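Local coordinates for Serine/threonine-protein kinase-like protein ACR4 (Arabidopsis thaliana, PDB 7A0J), which acts as a plasma-membrane receptor kinase that controls formative cell division in meristems, including root tips, in response to the CLE40 peptide signal, at residues T52-F57 and V94-H100; G269-Y273 and G284-G288. One frame throughout, in Å; residues are numbered along the deposited sequence.

Interaction 1 of 2, residues T52-F57 and V94-H100; sequences TGGDGF and VSAGDYH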
ATOM      1  N   THR A  52      -5.593   2.246   0.429  1.00 30.68           N
ATOM      2  CA  THR A  52      -4.295   2.321   1.153  1.00 30.77           C
ATOM      3  C   THR A  52      -4.555   2.891   2.552  1.00 30.52           C
ATOM      4  O   THR A  52      -5.287   3.896   2.651  1.00 30.45           O
ATOM      5  CB  THR A  52      -3.266   3.127   0.348  1.00 31.75           C
ATOM      6  OG1 THR A  52      -2.019   3.076   1.040  1.00 32.48           O
ATOM      7  CG2 THR A  52      -3.672   4.568   0.125  1.00 31.85           C
ATOM      8  N   GLY A  53      -3.985   2.262   3.585  1.00 30.63           N
ATOM      9  CA  GLY A  53      -4.248   2.588   4.999  1.00 30.40           C
ATOM     10  C   GLY A  53      -3.000   3.067   5.718  1.00 31.26           C
ATOM     11  O   GLY A  53      -1.884   2.692   5.302  1.00 32.09           O
ATOM     12  N   GLY A  54      -3.190   3.873   6.763  1.00 31.42           N
ATOM     13  CA  GLY A  54      -2.114   4.380   7.635  1.00 33.09           C
ATOM     14  C   GLY A  54      -2.506   4.288   9.095  1.00 33.44           C
ATOM     15  O   GLY A  54      -3.380   3.459   9.418  1.00 32.59           O
ATOM     16  N   ASP A  55      -1.891   5.115   9.943  1.00 35.14           N
ATOM     17  CA  ASP A  55      -2.171   5.174  11.401  1.00 36.18           C
ATOM     18  C   ASP A  55      -3.430   6.020  11.629  1.00 35.55           C
ATOM     19  O   ASP A  55      -3.340   7.257  11.512  1.00 35.93           O
ATOM     20  CB  ASP A  55      -0.967   5.718  12.175  1.00 38.90           C
ATOM     21  CG  ASP A  55      -1.078   5.528  13.678  1.00 40.46           C
ATOM     22  OD1 ASP A  55      -2.211   5.593  14.195  1.00 39.89           O
ATOM     23  OD2 ASP A  55      -0.033   5.309  14.317  1.00 42.80           O
ATOM     24  N   GLY A  56      -4.556   5.363  11.931  1.00 34.66           N
ATOM     25  CA  GLY A  56      -5.821   6.004  12.337  1.00 34.38           C
ATOM     26  C   GLY A  56      -6.728   6.338  11.162  1.00 33.15           C
ATOM     27  O   GLY A  56      -7.807   6.907  11.408  1.00 33.16           O
ATOM     28  N   PHE A  57      -6.339   6.003   9.927  1.00 32.32           N
ATOM     29  CA  PHE A  57      -7.109   6.381   8.713  1.00 31.81           C
ATOM     30  C   PHE A  57      -6.965   5.327   7.611  1.00 31.02           C
ATOM     31  O   PHE A  57      -5.904   4.687   7.494  1.00 31.27           O
ATOM     32  CB  PHE A  57      -6.670   7.760   8.213  1.00 32.61           C
ATOM     33  CG  PHE A  57      -5.253   7.821   7.707  1.00 33.68           C
ATOM     34  CD1 PHE A  57      -4.206   8.146   8.555  1.00 35.27           C
ATOM     35  CD2 PHE A  57      -4.966   7.557   6.378  1.00 33.57           C
ATOM     36  CE1 PHE A  57      -2.904   8.200   8.084  1.00 36.29           C
ATOM     37  CE2 PHE A  57      -3.662   7.608   5.908  1.00 34.48           C
ATOM     38  CZ  PHE A  57      -2.634   7.932   6.762  1.00 35.83           C
ATOM     39  N   VAL A  94      -2.799   6.271  -5.165  1.00 39.61           N
ATOM     40  CA  VAL A  94      -2.600   6.832  -3.797  1.00 38.71           C
ATOM     41  C   VAL A  94      -1.825   5.797  -2.979  1.00 38.05           C
ATOM     42  O   VAL A  94      -2.098   4.594  -3.139  1.00 37.88           O
ATOM     43  CB  VAL A  94      -3.937   7.211  -3.126  1.00 38.22           C
ATOM     44  CG1 VAL A  94      -4.595   8.394  -3.821  1.00 38.92           C
ATOM     45  CG2 VAL A  94      -4.903   6.037  -3.049  1.00 37.97           C
ATOM     46  N   SER A  95      -0.880   6.253  -2.154  1.00 38.02           N
ATOM     47  CA  SER A  95      -0.116   5.418  -1.192  1.00 37.73           C
ATOM     48  C   SER A  95      -0.062   6.137   0.159  1.00 37.59           C
ATOM     49  O   SER A  95       0.351   7.314   0.184  1.00 38.55           O
ATOM     50  CB  SER A  95       1.264   5.107  -1.712  1.00 38.79           C
ATOM     51  OG  SER A  95       2.002   6.298  -1.930  1.00 40.07           O
ATOM     52  N   ALA A  96      -0.479   5.451   1.226  1.00 36.81           N
ATOM     53  CA  ALA A  96      -0.553   5.977   2.607  1.00 37.26           C
ATOM     54  C   ALA A  96       0.572   5.366   3.447  1.00 38.16           C
ATOM     55  O   ALA A  96       0.657   4.125   3.508  1.00 37.59           O
ATOM     56  CB  ALA A  96      -1.906   5.672   3.201  1.00 36.52           C
ATOM     57  N   GLY A  97       1.413   6.217   4.042  1.00 39.73           N
ATOM     58  CA  GLY A  97       2.380   5.839   5.086  1.00 41.62           C
ATOM     59  C   GLY A  97       1.706   5.811   6.446  1.00 42.51           C
ATOM     60  O   GLY A  97       0.483   5.582   6.492  1.00 41.40           O
ATOM     61  N   ASP A  98       2.467   6.041   7.517  1.00 44.95           N
ATOM     62  CA  ASP A  98       1.939   6.112   8.905  1.00 46.63           C
ATOM     63  C   ASP A  98       1.110   7.393   9.057  1.00 47.12           C
ATOM     64  O   ASP A  98      -0.059   7.289   9.479  1.00 46.42           O
ATOM     65  CB  ASP A  98       3.069   6.049   9.937  1.00 49.55           C
ATOM     66  CG  ASP A  98       3.795   4.714   9.982  1.00 49.63           C
ATOM     67  OD1 ASP A  98       3.255   3.730   9.436  1.00 47.39           O
ATOM     68  OD2 ASP A  98       4.893   4.668  10.567  1.00 52.18           O
ATOM     69  N   TYR A  99       1.694   8.544   8.707  1.00 48.50           N
ATOM     70  CA  TYR A  99       1.150   9.899   8.986  1.00 49.83           C
ATOM     71  C   TYR A  99       1.190  10.773   7.726  1.00 48.76           C
ATOM     72  O   TYR A  99       1.231  12.008   7.865  1.00 50.18           O
ATOM     73  CB  TYR A  99       1.944  10.564  10.115  1.00 53.59           C
ATOM     74  CG  TYR A  99       2.224   9.670  11.297  1.00 55.71           C
ATOM     75  CD1 TYR A  99       1.196   9.221  12.111  1.00 55.94           C
ATOM     76  CD2 TYR A  99       3.516   9.274  11.607  1.00 57.93           C
ATOM     77  CE1 TYR A  99       1.443   8.402  13.201  1.00 58.08           C
ATOM     78  CE2 TYR A  99       3.779   8.453  12.691  1.00 60.00           C
ATOM     79  CZ  TYR A  99       2.740   8.015  13.493  1.00 60.06           C
ATOM     80  OH  TYR A  99       2.985   7.206  14.564  1.00 62.60           O
ATOM     81  N   HIS A 100       1.163  10.164   6.537  1.00 46.84           N
ATOM     82  CA  HIS A 100       1.195  10.893   5.241  1.00 46.27           C
ATOM     83  C   HIS A 100       0.459  10.096   4.160  1.00 44.18           C
ATOM     84  O   HIS A 100       0.375   8.859   4.274  1.00 42.94           O
ATOM     85  CB  HIS A 100       2.644  11.224   4.840  1.00 47.95           C
ATOM     86  CG  HIS A 100       3.295  10.182   3.992  1.00 47.06           C
ATOM     87  ND1 HIS A 100       4.053   9.159   4.525  1.00 47.80           N
ATOM     88  CD2 HIS A 100       3.293   9.994   2.655  1.00 45.93           C
ATOM     89  CE1 HIS A 100       4.495   8.389   3.551  1.00 47.00           C
ATOM     90  NE2 HIS A 100       4.038   8.877   2.395  1.00 45.91           N
TER
HETATM   91  O   HOH W   1       2.457   4.246  13.317  1.00 44.08           O
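Thr52 and Gly54 run alongside Ala96 and Asp98 with no regular ladder between them: Asp55 N gives the one backbone hydrogen bond across, to Asp98 O (2.9 Å, N-H...O 158°). This is the meeting of two neighbouring blades of the extracellular beta-propeller, where the first strands 48-53 and 91-96 turn into their second strands. Both turns are closed by a like backbone bond, Gly54 N to Phe57 O and Gly97 N to His100 O, but the first is near type II, which the positive phi of Gly56 suits, and the second near type I. On the strands Thr52 takes the place of a backbone carbonyl. With OG1 anti to the backbone N (chi1 -176°), its hydroxyl oxygen accepts Ala96 N at 2.8 Å (154°), while CG2 packs on Val94 CG2. A valine in its place would probably leave Ala96 N without this acceptor and lose the polar link between the strands. Gly54 CA comes to 3.1 Å from Gly97 O, and a beta carbon there would run into that oxygen. The Phe57 ring reaches across to 94-100, CE2 lying 3.8 Å from Ala96 CB, while Gly54 CA sits over one face toward the rim. The Asp98 carboxylate bonds to Tyr11 OH and Ser147 OG, and Ser95 and His100 to Asn150, tying 94-100 to other parts of the propeller. At the partly exposed end Asp55 and Tyr99 point the same way side by side; a water donates to Asp55 OD2 at 2.9 Å and lies 3.3 Å from Tyr99 OH.

Interaction 2 of 2, residues G269-Y273 and G284-G288; sequences GIGFY and GVLTG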
ATOM      1  N   GLY A 269      -0.850 -23.822   5.377  1.00 74.40           N
ATOM      2  CA  GLY A 269      -1.733 -24.701   4.582  1.00 75.00           C
ATOM      3  C   GLY A 269      -2.727 -23.941   3.717  1.00 72.06           C
ATOM      4  O   GLY A 269      -3.507 -24.612   3.012  1.00 73.71           O
ATOM      5  N   ILE A 270      -2.706 -22.604   3.751  1.00 68.37           N
ATOM      6  CA  ILE A 270      -3.697 -21.722   3.061  1.00 65.99           C
ATOM      7  C   ILE A 270      -3.104 -21.231   1.737  1.00 64.73           C
ATOM      8  O   ILE A 270      -1.881 -21.002   1.685  1.00 64.88           O
ATOM      9  CB  ILE A 270      -4.104 -20.536   3.958  1.00 63.73           C
ATOM     10  CG1 ILE A 270      -4.529 -20.990   5.358  1.00 64.77           C
ATOM     11  CG2 ILE A 270      -5.185 -19.700   3.285  1.00 62.78           C
ATOM     12  CD1 ILE A 270      -4.704 -19.856   6.338  1.00 63.08           C
ATOM     13  N   GLY A 271      -3.955 -21.059   0.719  1.00 64.03           N
ATOM     14  CA  GLY A 271      -3.614 -20.397  -0.555  1.00 63.06           C
ATOM     15  C   GLY A 271      -4.375 -19.092  -0.720  1.00 60.47           C
ATOM     16  O   GLY A 271      -5.560 -19.142  -1.100  1.00 61.48           O
ATOM     17  N   PHE A 272      -3.717 -17.965  -0.431  1.00 57.63           N
ATOM     18  CA  PHE A 272      -4.256 -16.589  -0.600  1.00 55.67           C
ATOM     19  C   PHE A 272      -4.040 -16.137  -2.047  1.00 56.24           C
ATOM     20  O   PHE A 272      -3.076 -16.613  -2.681  1.00 57.21           O
ATOM     21  CB  PHE A 272      -3.565 -15.612   0.356  1.00 53.38           C
ATOM     22  CG  PHE A 272      -3.696 -15.944   1.820  1.00 52.96           C
ATOM     23  CD1 PHE A 272      -4.905 -15.785   2.480  1.00 52.89           C
ATOM     24  CD2 PHE A 272      -2.604 -16.396   2.545  1.00 53.23           C
ATOM     25  CE1 PHE A 272      -5.021 -16.076   3.831  1.00 52.90           C
ATOM     26  CE2 PHE A 272      -2.722 -16.688   3.896  1.00 53.48           C
ATOM     27  CZ  PHE A 272      -3.929 -16.527   4.535  1.00 53.20           C
ATOM     28  N   TYR A 273      -4.903 -15.246  -2.547  1.00 55.99           N
ATOM     29  CA  TYR A 273      -4.761 -14.595  -3.876  1.00 57.21           C
ATOM     30  C   TYR A 273      -4.205 -13.173  -3.704  1.00 54.49           C
ATOM     31  O   TYR A 273      -3.814 -12.580  -4.727  1.00 55.37           O
ATOM     32  CB  TYR A 273      -6.080 -14.641  -4.657  1.00 60.57           C
ATOM     33  CG  TYR A 273      -7.129 -13.626  -4.276  1.00 60.76           C
ATOM     34  CD1 TYR A 273      -7.054 -12.313  -4.715  1.00 60.85           C
ATOM     35  CD2 TYR A 273      -8.232 -13.990  -3.518  1.00 61.61           C
ATOM     36  CE1 TYR A 273      -8.024 -11.380  -4.381  1.00 61.41           C
ATOM     37  CE2 TYR A 273      -9.213 -13.072  -3.179  1.00 62.34           C
ATOM     38  CZ  TYR A 273      -9.109 -11.761  -3.612  1.00 62.23           C
ATOM     39  OH  TYR A 273     -10.071 -10.849  -3.282  1.00 63.30           O
ATOM     40  N   GLY A 284      -4.587 -11.866   4.758  1.00 45.10           N
ATOM     41  CA  GLY A 284      -4.714 -12.482   3.425  1.00 46.22           C
ATOM     42  C   GLY A 284      -6.168 -12.758   3.092  1.00 47.97           C
ATOM     43  O   GLY A 284      -6.956 -12.968   4.035  1.00 48.60           O
ATOM     44  N   VAL A 285      -6.510 -12.753   1.801  1.00 49.64           N
ATOM     45  CA  VAL A 285      -7.881 -13.050   1.286  1.00 52.59           C
ATOM     46  C   VAL A 285      -7.828 -14.354   0.480  1.00 54.94           C
ATOM     47  O   VAL A 285      -6.923 -14.491  -0.367  1.00 54.79           O
ATOM     48  CB  VAL A 285      -8.456 -11.880   0.461  1.00 53.59           C
ATOM     49  CG1 VAL A 285      -8.898 -10.733   1.358  1.00 52.90           C
ATOM     50  CG2 VAL A 285      -7.492 -11.375  -0.604  1.00 53.18           C
ATOM     51  N   LEU A 286      -8.748 -15.281   0.769  1.00 57.59           N
ATOM     52  CA  LEU A 286      -8.916 -16.575   0.052  1.00 60.72           C
ATOM     53  C   LEU A 286      -9.924 -16.385  -1.085  1.00 64.10           C
ATOM     54  O   LEU A 286      -9.623 -16.804  -2.219  1.00 65.89           O
ATOM     55  CB  LEU A 286      -9.409 -17.649   1.028  1.00 61.99           C
ATOM     56  CG  LEU A 286      -8.362 -18.212   1.988  1.00 60.60           C
ATOM     57  CD1 LEU A 286      -8.118 -17.264   3.152  1.00 58.38           C
ATOM     58  CD2 LEU A 286      -8.787 -19.579   2.500  1.00 62.99           C
ATOM     59  N   THR A 287     -11.077 -15.785  -0.772  1.00 65.77           N
ATOM     60  CA  THR A 287     -12.219 -15.580  -1.701  1.00 69.98           C
ATOM     61  C   THR A 287     -12.984 -14.312  -1.300  1.00 70.26           C
ATOM     62  O   THR A 287     -12.605 -13.686  -0.290  1.00 67.38           O
ATOM     63  CB  THR A 287     -13.122 -16.821  -1.724  1.00 73.66           C
ATOM     64  OG1 THR A 287     -14.243 -16.546  -2.565  1.00 78.25           O
ATOM     65  CG2 THR A 287     -13.603 -17.233  -0.349  1.00 73.23           C
ATOM     66  N   GLY A 288     -14.020 -13.962  -2.069  1.00 74.46           N
ATOM     67  CA  GLY A 288     -14.874 -12.779  -1.845  1.00 75.87           C
ATOM     68  C   GLY A 288     -16.219 -13.144  -1.239  1.00 79.35           C
ATOM     69  O   GLY A 288     -17.199 -12.418  -1.508  1.00 83.22           O
TER
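The phenol ring of Tyr273 lies across Val285, one face receiving the CG2 methyl in a CH-pi contact 3.6 Å from the ring centroid and 21° off the normal. Its CG stands between the backbone N and the carbonyl carbon (chi1 79°), which swings the ring back over Val285, and at its edge CD2 meets Leu286 O at 3.4 Å. The same residue supplies the backbone tie: Tyr273 N donates to Val285 O at 3.1 Å, with a C=O...N angle of 171°, so the donor faces the oxygen nearly head-on. Phe272 CA approaches the same oxygen in a CA-H...O contact. The Phe272 ring is filled in on two opposite faces: Gly284 CA lies 3.9 Å from its centroid on one, and Ile270 CG2 from its own segment packs toward the rim of the other. A beta carbon on Gly284 would collide with Phe272 CD1, so the bare CA is what allows the ring this close. Leu286 then fills the corner between the two apolar residues, CD1 at 3.4 Å from Phe272 CE1 and CD2 at 3.7 Å from Ile270 CG2, its branch crossing Ile270 at about a right angle. The evidence thus points to apolar packing around a single hydrogen bond. In the seventh repeat of the propeller, the contact closes the open end of the hairpin of strands 274-277 and 281-285, next to the Val285-Asp274 backbone pairing; strand 294-297 flanks it, Val294 touching both Phe272 and Leu286, while His251 bonds to Phe272 O.

The two contacts serve different levels of the same propeller. Interaction 1 is buried near the centre of the chain, about 8 Å from it, and joins innermost strands of separate blades, whereas interaction 2 lies about 18 Å out, has four exposed residues, and binds two parts of a single repeat. Their centres are about 24 Å apart, their nearest atoms about 13 Å, so neither touches the other. Chemistry follows place: between blades, polar links are added to apolar packing, while the outlying, partly exposed interaction 2 has one backbone bond amid methyl and ring contacts. In both a glycine allows a close approach, to a carbonyl oxygen in interaction 1 and to an aromatic ring in interaction 2.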